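Local structure of dihydroorotase (Agrobacterium tumefaciens, 2OGJ) at residues Phe270-Ala275 with Asp367-Lys372; Leu283-Ile288 with Val314-Glu319. The protein hydrolyses acetyl esters, deacetylating acetyl-(R)-mandelate and, less efficiently, acetyl glycolate in vitro, and is a zinc-dependent member of the amidohydrolase superfamily. One frame throughout, in Å; residues are numbered along the deposited sequence.

Interaction 1 (Phe270-Ala275 with Asp367-Lys372); sequences FSFKVA and DVSRLK
F272 and K273 at the start of helix 272-280 meet D367 and S369 of segment 367-372; the contact joins a helix of the amidohydrolase TIM barrel to a long antiparallel hairpin formed by strands 348-362 and 368-382. An aromatic part and a charged part make it up. F272 has its CG anti to the carbonyl carbon (chi1 -79°), which points the ring at the 367-372 segment. There S369 CB sits over one face, 3.7 Å from the F272 ring centroid and 20° off the normal, a CH-pi contact displaced toward the CE2-CZ rim. The backbone O of D367 approaches the same ring differently, in its plane at the edge, 3.6 Å from F272 CE2. S369 OG, anti to its own backbone N at 170°, leaves CB as the atom that meets the ring. K310 and S313 of helix 304-313 also touch F272.

The charged part lies nearer the surface. K273 is extended beyond CG and crosses the D367 side chain at about a right angle. The carboxylate lies beside the lysine's CE-NZ end, with CE as near as NZ, so the salt bridge is long and the ammonium does not point straight at one oxygen. The helix start is further fixed by S271, an N-cap whose OG accepts a weak bond from V274 N. In the salt bridge itself, K273 NZ lies 3.5 Å from D367 OD1.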
ATOM      1  N   PHE A 270      -4.819  31.653   5.685  1.00 50.70           N
ATOM      2  CA  PHE A 270      -5.426  32.841   6.278  1.00 50.06           C
ATOM      3  C   PHE A 270      -6.397  33.560   5.366  1.00 49.19           C
ATOM      4  O   PHE A 270      -6.088  33.850   4.215  1.00 47.14           O
ATOM      5  CB  PHE A 270      -4.380  33.850   6.748  1.00 50.68           C
ATOM      6  CG  PHE A 270      -4.978  35.065   7.416  1.00 51.41           C
ATOM      7  CD1 PHE A 270      -5.501  34.981   8.705  1.00 50.40           C
ATOM      8  CD2 PHE A 270      -5.060  36.285   6.737  1.00 49.84           C
ATOM      9  CE1 PHE A 270      -6.097  36.094   9.306  1.00 50.36           C
ATOM     10  CE2 PHE A 270      -5.655  37.400   7.332  1.00 47.86           C
ATOM     11  CZ  PHE A 270      -6.172  37.305   8.615  1.00 48.23           C
ATOM     12  N   SER A 271      -7.575  33.846   5.917  1.00 50.01           N
ATOM     13  CA  SER A 271      -8.636  34.549   5.211  1.00 49.18           C
ATOM     14  C   SER A 271      -9.130  35.746   6.026  1.00 47.94           C
ATOM     15  O   SER A 271      -9.418  35.615   7.222  1.00 45.33           O
ATOM     16  CB  SER A 271      -9.815  33.607   4.963  1.00 50.76           C
ATOM     17  OG  SER A 271     -10.928  34.319   4.435  1.00 51.28           O
ATOM     18  N   PHE A 272      -9.219  36.909   5.304  1.00 47.28           N
ATOM     19  CA  PHE A 272      -9.666  38.113   6.003  1.00 47.79           C
ATOM     20  C   PHE A 272     -11.096  37.908   6.468  1.00 47.61           C
ATOM     21  O   PHE A 272     -11.456  38.266   7.593  1.00 46.22           O
ATOM     22  CB  PHE A 272      -9.667  39.313   5.067  1.00 47.93           C
ATOM     23  CG  PHE A 272      -8.328  39.909   4.836  1.00 47.24           C
ATOM     24  CD1 PHE A 272      -7.654  40.557   5.865  1.00 48.00           C
ATOM     25  CD2 PHE A 272      -7.765  39.894   3.569  1.00 47.96           C
ATOM     26  CE1 PHE A 272      -6.436  41.195   5.638  1.00 46.23           C
ATOM     27  CE2 PHE A 272      -6.543  40.527   3.325  1.00 48.88           C
ATOM     28  CZ  PHE A 272      -5.881  41.180   4.366  1.00 48.36           C
ATOM     29  N   LYS A 273     -11.910  37.347   5.574  1.00 48.25           N
ATOM     30  CA  LYS A 273     -13.313  37.086   5.842  1.00 48.96           C
ATOM     31  C   LYS A 273     -13.518  36.170   7.042  1.00 49.50           C
ATOM     32  O   LYS A 273     -14.315  36.485   7.923  1.00 50.95           O
ATOM     33  CB  LYS A 273     -13.969  36.522   4.588  1.00 47.99           C
ATOM     34  CG  LYS A 273     -13.758  37.466   3.423  1.00 51.09           C
ATOM     35  CD  LYS A 273     -14.552  37.128   2.178  1.00 53.42           C
ATOM     36  CE  LYS A 273     -14.406  38.261   1.149  1.00 55.31           C
ATOM     37  NZ  LYS A 273     -15.070  37.981  -0.166  1.00 57.86           N
ATOM     38  N   VAL A 274     -12.799  35.054   7.102  1.00 49.50           N
ATOM     39  CA  VAL A 274     -12.944  34.149   8.237  1.00 49.88           C
ATOM     40  C   VAL A 274     -12.588  34.880   9.523  1.00 50.27           C
ATOM     41  O   VAL A 274     -13.343  34.842  10.492  1.00 49.72           O
ATOM     42  CB  VAL A 274     -12.041  32.901   8.113  1.00 50.85           C
ATOM     43  CG1 VAL A 274     -12.012  32.151   9.431  1.00 49.49           C
ATOM     44  CG2 VAL A 274     -12.561  31.992   7.010  1.00 48.54           C
ATOM     45  N   ALA A 275     -11.445  35.559   9.524  1.00 52.49           N
ATOM     46  CA  ALA A 275     -10.974  36.297  10.695  1.00 53.68           C
ATOM     47  C   ALA A 275     -11.909  37.417  11.128  1.00 54.43           C
ATOM     48  O   ALA A 275     -12.090  37.654  12.323  1.00 52.99           O
ATOM     49  CB  ALA A 275      -9.581  36.863  10.426  1.00 54.48           C
ATOM     50  N   ASP A 367      -7.996  37.346  -1.708  1.00 62.61           N
ATOM     51  CA  ASP A 367      -8.753  38.532  -1.311  1.00 63.48           C
ATOM     52  C   ASP A 367      -7.788  39.638  -0.929  1.00 62.77           C
ATOM     53  O   ASP A 367      -6.868  39.427  -0.140  1.00 61.75           O
ATOM     54  CB  ASP A 367      -9.660  38.214  -0.123  1.00 65.93           C
ATOM     55  CG  ASP A 367     -11.092  37.971  -0.533  1.00 69.21           C
ATOM     56  OD1 ASP A 367     -11.773  38.958  -0.893  1.00 72.75           O
ATOM     57  OD2 ASP A 367     -11.533  36.801  -0.502  1.00 69.80           O
ATOM     58  N   VAL A 368      -7.998  40.820  -1.489  1.00 62.82           N
ATOM     59  CA  VAL A 368      -7.129  41.943  -1.197  1.00 63.29           C
ATOM     60  C   VAL A 368      -7.789  42.968  -0.294  1.00 63.78           C
ATOM     61  O   VAL A 368      -8.940  43.337  -0.503  1.00 65.68           O
ATOM     62  CB  VAL A 368      -6.686  42.638  -2.496  1.00 62.34           C
ATOM     63  CG1 VAL A 368      -6.053  43.978  -2.183  1.00 64.09           C
ATOM     64  CG2 VAL A 368      -5.687  41.769  -3.229  1.00 61.88           C
ATOM     65  N   SER A 369      -7.061  43.402   0.727  1.00 62.90           N
ATOM     66  CA  SER A 369      -7.544  44.421   1.644  1.00 63.57           C
ATOM     67  C   SER A 369      -6.439  45.471   1.747  1.00 64.29           C
ATOM     68  O   SER A 369      -5.259  45.153   1.592  1.00 64.56           O
ATOM     69  CB  SER A 369      -7.829  43.818   3.018  1.00 63.62           C
ATOM     70  OG  SER A 369      -8.083  44.832   3.977  1.00 62.63           O
ATOM     71  N   ARG A 370      -6.807  46.726   1.985  1.00 65.59           N
ATOM     72  CA  ARG A 370      -5.801  47.783   2.101  1.00 64.75           C
ATOM     73  C   ARG A 370      -5.703  48.304   3.519  1.00 63.38           C
ATOM     74  O   ARG A 370      -6.558  49.063   3.973  1.00 62.15           O
ATOM     75  CB  ARG A 370      -6.091  48.937   1.135  1.00 66.27           C
ATOM     76  CG  ARG A 370      -7.498  49.504   1.196  1.00 68.73           C
ATOM     77  CD  ARG A 370      -7.634  50.745   0.304  1.00 70.18           C
ATOM     78  NE  ARG A 370      -7.388  50.470  -1.115  1.00 70.98           N
ATOM     79  CZ  ARG A 370      -6.186  50.400  -1.685  1.00 71.78           C
ATOM     80  NH1 ARG A 370      -5.086  50.585  -0.962  1.00 72.19           N
ATOM     81  NH2 ARG A 370      -6.078  50.158  -2.991  1.00 70.05           N
ATOM     82  N   LEU A 371      -4.645  47.878   4.203  1.00 62.89           N
ATOM     83  CA  LEU A 371      -4.376  48.253   5.589  1.00 62.56           C
ATOM     84  C   LEU A 371      -4.139  49.763   5.753  1.00 61.75           C
ATOM     85  O   LEU A 371      -3.354  50.374   5.027  1.00 59.77           O
ATOM     86  CB  LEU A 371      -3.162  47.461   6.101  1.00 62.91           C
ATOM     87  CG  LEU A 371      -3.112  45.994   5.645  1.00 62.84           C
ATOM     88  CD1 LEU A 371      -1.765  45.388   5.956  1.00 61.88           C
ATOM     89  CD2 LEU A 371      -4.220  45.212   6.308  1.00 62.75           C
ATOM     90  N   LYS A 372      -4.837  50.348   6.720  1.00 61.94           N
ATOM     91  CA  LYS A 372      -4.754  51.776   7.007  1.00 62.79           C
ATOM     92  C   LYS A 372      -3.730  52.105   8.099  1.00 62.80           C
ATOM     93  O   LYS A 372      -3.383  53.268   8.309  1.00 64.73           O
ATOM     94  CB  LYS A 372      -6.137  52.297   7.423  1.00 63.45           C
ATOM     95  CG  LYS A 372      -7.236  52.120   6.372  1.00 62.79           C
ATOM     96  CD  LYS A 372      -6.870  52.826   5.081  1.00 63.39           C
ATOM     97  CE  LYS A 372      -8.041  52.878   4.120  1.00 64.38           C
ATOM     98  NZ  LYS A 372      -7.645  53.524   2.830  1.00 63.66           N
TER

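Interaction 2 (Leu283-Ile288 with Val314-Glu319); sequences LLPFSI and VDMPFE
M316, a selenomethionine in this structure, pushes its side chain into the concave side of the loop 283-288, where it meets L284, P285 and I288. Its CG is anti to the backbone N (chi1 -161°), and the rest of the chain is extended. This shape carries the selenium and the terminal methyl away from the 314-319 backbone and in among the three partners.

Each partner meets a different part of that chain or approaches it differently. L284 crosses it obliquely near its base, with CG 4.1 Å from the CG of M316. The end of the M316 chain meets the CG-CD edge of the P285 ring: the proline CG is 3.7 Å from M316 SE, and its CD lies almost as near, so one corner of the pyrrolidine ring rests against the selenium. The methyl CE of M316 continues past this corner and comes 3.8 Å from the backbone O of P285, so the proline meets both SE and CE. I288 reaches the same two atoms end to end, placing CD1 4.0 Å from M316 SE and 4.1 Å from M316 CE. Its CG1 is anti to the carbonyl carbon (chi1 -59°) and the branch is extended, directing CD1 at M316, while CG2, anti to the backbone N, is not the branch that meets M316.

All three approaches are apolar, at distances expected of van der Waals packing. L311 of helix 304-313 touches P285, I288 and M316 alike, adding a helical wall to the cluster. The I288 side chain stands about 9 Å from that of H77, a zinc ligand, and about 14 Å from a zinc ion. The cluster thus belongs to the hydrophobic packing between barrel and surrounding helices in the TIM-barrel fold of amidohydrolases.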
ATOM      1  N   LEU A 283     -14.253  35.714  18.868  1.00 54.29           N
ATOM      2  CA  LEU A 283     -13.180  34.719  18.822  1.00 54.11           C
ATOM      3  C   LEU A 283     -11.895  35.299  18.250  1.00 54.60           C
ATOM      4  O   LEU A 283     -11.779  35.567  17.045  1.00 55.07           O
ATOM      5  CB  LEU A 283     -13.588  33.482  18.008  1.00 53.04           C
ATOM      6  CG  LEU A 283     -12.609  32.293  18.080  1.00 50.80           C
ATOM      7  CD1 LEU A 283     -12.335  31.920  19.541  1.00 46.55           C
ATOM      8  CD2 LEU A 283     -13.188  31.094  17.307  1.00 50.52           C
ATOM      9  N   LEU A 284     -10.932  35.508  19.137  1.00 53.65           N
ATOM     10  CA  LEU A 284      -9.637  36.044  18.754  1.00 51.82           C
ATOM     11  C   LEU A 284      -8.591  34.945  18.653  1.00 50.00           C
ATOM     12  O   LEU A 284      -8.711  33.881  19.282  1.00 50.75           O
ATOM     13  CB  LEU A 284      -9.162  37.060  19.791  1.00 51.47           C
ATOM     14  CG  LEU A 284      -9.444  38.527  19.514  1.00 51.61           C
ATOM     15  CD1 LEU A 284     -10.909  38.730  19.181  1.00 51.58           C
ATOM     16  CD2 LEU A 284      -9.024  39.319  20.722  1.00 49.86           C
ATOM     17  N   PRO A 285      -7.563  35.167  17.832  1.00 46.77           N
ATOM     18  CA  PRO A 285      -6.560  34.112  17.763  1.00 45.59           C
ATOM     19  C   PRO A 285      -5.669  34.281  18.998  1.00 43.44           C
ATOM     20  O   PRO A 285      -5.456  35.399  19.469  1.00 42.91           O
ATOM     21  CB  PRO A 285      -5.844  34.403  16.443  1.00 45.27           C
ATOM     22  CG  PRO A 285      -5.963  35.880  16.314  1.00 46.33           C
ATOM     23  CD  PRO A 285      -7.395  36.132  16.738  1.00 46.32           C
ATOM     24  N   PHE A 286      -5.188  33.173  19.544  1.00 42.24           N
ATOM     25  CA  PHE A 286      -4.325  33.217  20.723  1.00 43.21           C
ATOM     26  C   PHE A 286      -2.962  33.820  20.374  1.00 41.56           C
ATOM     27  O   PHE A 286      -2.377  34.573  21.154  1.00 41.46           O
ATOM     28  CB  PHE A 286      -4.120  31.809  21.285  1.00 44.09           C
ATOM     29  CG  PHE A 286      -3.237  31.768  22.496  1.00 46.17           C
ATOM     30  CD1 PHE A 286      -3.749  32.087  23.757  1.00 45.63           C
ATOM     31  CD2 PHE A 286      -1.892  31.418  22.384  1.00 45.27           C
ATOM     32  CE1 PHE A 286      -2.936  32.055  24.892  1.00 43.81           C
ATOM     33  CE2 PHE A 286      -1.073  31.386  23.512  1.00 45.80           C
ATOM     34  CZ  PHE A 286      -1.603  31.705  24.773  1.00 45.60           C
ATOM     35  N   SER A 287      -2.461  33.468  19.198  1.00 40.07           N
ATOM     36  CA  SER A 287      -1.179  33.965  18.735  1.00 39.82           C
ATOM     37  C   SER A 287      -1.274  34.229  17.249  1.00 39.03           C
ATOM     38  O   SER A 287      -2.065  33.592  16.546  1.00 39.41           O
ATOM     39  CB  SER A 287      -0.057  32.945  19.007  1.00 39.40           C
ATOM     40  OG  SER A 287      -0.258  31.729  18.294  1.00 40.96           O
ATOM     41  N   ILE A 288      -0.483  35.195  16.795  1.00 38.36           N
ATOM     42  CA  ILE A 288      -0.409  35.567  15.396  1.00 40.38           C
ATOM     43  C   ILE A 288       0.943  35.084  14.874  1.00 40.01           C
ATOM     44  O   ILE A 288       1.987  35.430  15.431  1.00 41.10           O
ATOM     45  CB  ILE A 288      -0.499  37.103  15.234  1.00 41.98           C
ATOM     46  CG1 ILE A 288      -1.807  37.600  15.836  1.00 43.07           C
ATOM     47  CG2 ILE A 288      -0.364  37.495  13.760  1.00 40.92           C
ATOM     48  CD1 ILE A 288      -2.035  39.072  15.629  1.00 44.82           C
ATOM     49  N   VAL A 314      -8.833  43.739  10.818  1.00 51.44           N
ATOM     50  CA  VAL A 314     -10.138  43.100  10.940  1.00 51.87           C
ATOM     51  C   VAL A 314     -10.620  43.167  12.377  1.00 52.48           C
ATOM     52  O   VAL A 314     -11.265  42.255  12.893  1.00 51.45           O
ATOM     53  CB  VAL A 314     -10.143  41.639  10.438  1.00 52.62           C
ATOM     54  CG1 VAL A 314     -10.088  41.618   8.908  1.00 49.79           C
ATOM     55  CG2 VAL A 314      -8.982  40.873  11.040  1.00 52.01           C
ATOM     56  N   ASP A 315     -10.260  44.275  13.012  1.00 53.65           N
ATOM     57  CA  ASP A 315     -10.672  44.599  14.359  1.00 54.96           C
ATOM     58  C   ASP A 315     -10.147  43.836  15.558  1.00 53.92           C
ATOM     59  O   ASP A 315     -10.911  43.488  16.453  1.00 55.57           O
ATOM     60  CB  ASP A 315     -12.196  44.610  14.416  1.00 59.72           C
ATOM     61  CG  ASP A 315     -12.739  45.881  15.019  1.00 63.43           C
ATOM     62  OD1 ASP A 315     -12.417  46.967  14.491  1.00 65.98           O
ATOM     63  OD2 ASP A 315     -13.490  45.797  16.013  1.00 67.24           O
HETATM   64  N   MSE A 316      -8.855  43.575  15.597  1.00 51.98           N
HETATM   65  CA  MSE A 316      -8.298  42.914  16.759  1.00 49.36           C
HETATM   66  C   MSE A 316      -7.682  44.105  17.472  1.00 50.38           C
HETATM   67  O   MSE A 316      -6.785  44.759  16.941  1.00 50.94           O
HETATM   68  CB  MSE A 316      -7.221  41.906  16.348  1.00 49.97           C
HETATM   69  CG  MSE A 316      -6.883  40.849  17.399  1.00 50.10           C
HETATM   70 SE   MSE A 316      -5.784  39.523  16.811  1.00 65.50          SE
HETATM   71  CE  MSE A 316      -5.110  38.990  18.372  1.00 44.43           C
ATOM     72  N   PRO A 317      -8.179  44.436  18.662  1.00 49.47           N
ATOM     73  CA  PRO A 317      -7.591  45.582  19.359  1.00 49.08           C
ATOM     74  C   PRO A 317      -6.057  45.542  19.394  1.00 50.22           C
ATOM     75  O   PRO A 317      -5.449  44.479  19.537  1.00 50.62           O
ATOM     76  CB  PRO A 317      -8.214  45.495  20.747  1.00 48.81           C
ATOM     77  CG  PRO A 317      -8.606  44.035  20.874  1.00 49.27           C
ATOM     78  CD  PRO A 317      -9.129  43.714  19.518  1.00 48.22           C
ATOM     79  N   PHE A 318      -5.438  46.707  19.249  1.00 50.93           N
ATOM     80  CA  PHE A 318      -3.978  46.837  19.267  1.00 50.22           C
ATOM     81  C   PHE A 318      -3.287  46.016  20.364  1.00 51.50           C
ATOM     82  O   PHE A 318      -2.443  45.171  20.091  1.00 50.90           O
ATOM     83  CB  PHE A 318      -3.604  48.309  19.455  1.00 46.80           C
ATOM     84  CG  PHE A 318      -2.134  48.551  19.584  1.00 43.59           C
ATOM     85  CD1 PHE A 318      -1.325  48.608  18.456  1.00 42.53           C
ATOM     86  CD2 PHE A 318      -1.555  48.726  20.834  1.00 44.74           C
ATOM     87  CE1 PHE A 318       0.041  48.835  18.564  1.00 43.21           C
ATOM     88  CE2 PHE A 318      -0.176  48.956  20.960  1.00 43.06           C
ATOM     89  CZ  PHE A 318       0.619  49.013  19.822  1.00 43.41           C
ATOM     90  N   GLU A 319      -3.639  46.289  21.611  1.00 53.82           N
ATOM     91  CA  GLU A 319      -3.034  45.594  22.738  1.00 55.85           C
ATOM     92  C   GLU A 319      -3.070  44.077  22.629  1.00 55.14           C
ATOM     93  O   GLU A 319      -2.187  43.397  23.145  1.00 55.08           O
ATOM     94  CB  GLU A 319      -3.709  46.035  24.035  1.00 58.88           C
ATOM     95  CG  GLU A 319      -3.162  47.334  24.582  1.00 65.22           C
ATOM     96  CD  GLU A 319      -1.957  47.129  25.493  1.00 69.07           C
ATOM     97  OE1 GLU A 319      -1.446  45.985  25.578  1.00 70.02           O
ATOM     98  OE2 GLU A 319      -1.518  48.120  26.126  1.00 72.06           O
TER

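Overall arrangement
Interaction 2 lies within the chain loop that interaction 1 closes, and their centres are 13 Å apart. They touch directly through V314, whose CG1 is 3.9 Å from F272 O and whose CG2 also packs near A275 CB. Helix 304-313 is common to both: it contributes K310 and S313 beside F272, and L311 beside the M316 cluster. Their chemistry follows their depth. Interaction 1, about 19 Å from the chain centre to its own centre, combines a buried ring with a charged pair toward the surface and ties a barrel helix to the hairpin. Interaction 2, at about 14 Å, is buried, wholly apolar across its side chains, and nearer the zinc ligands.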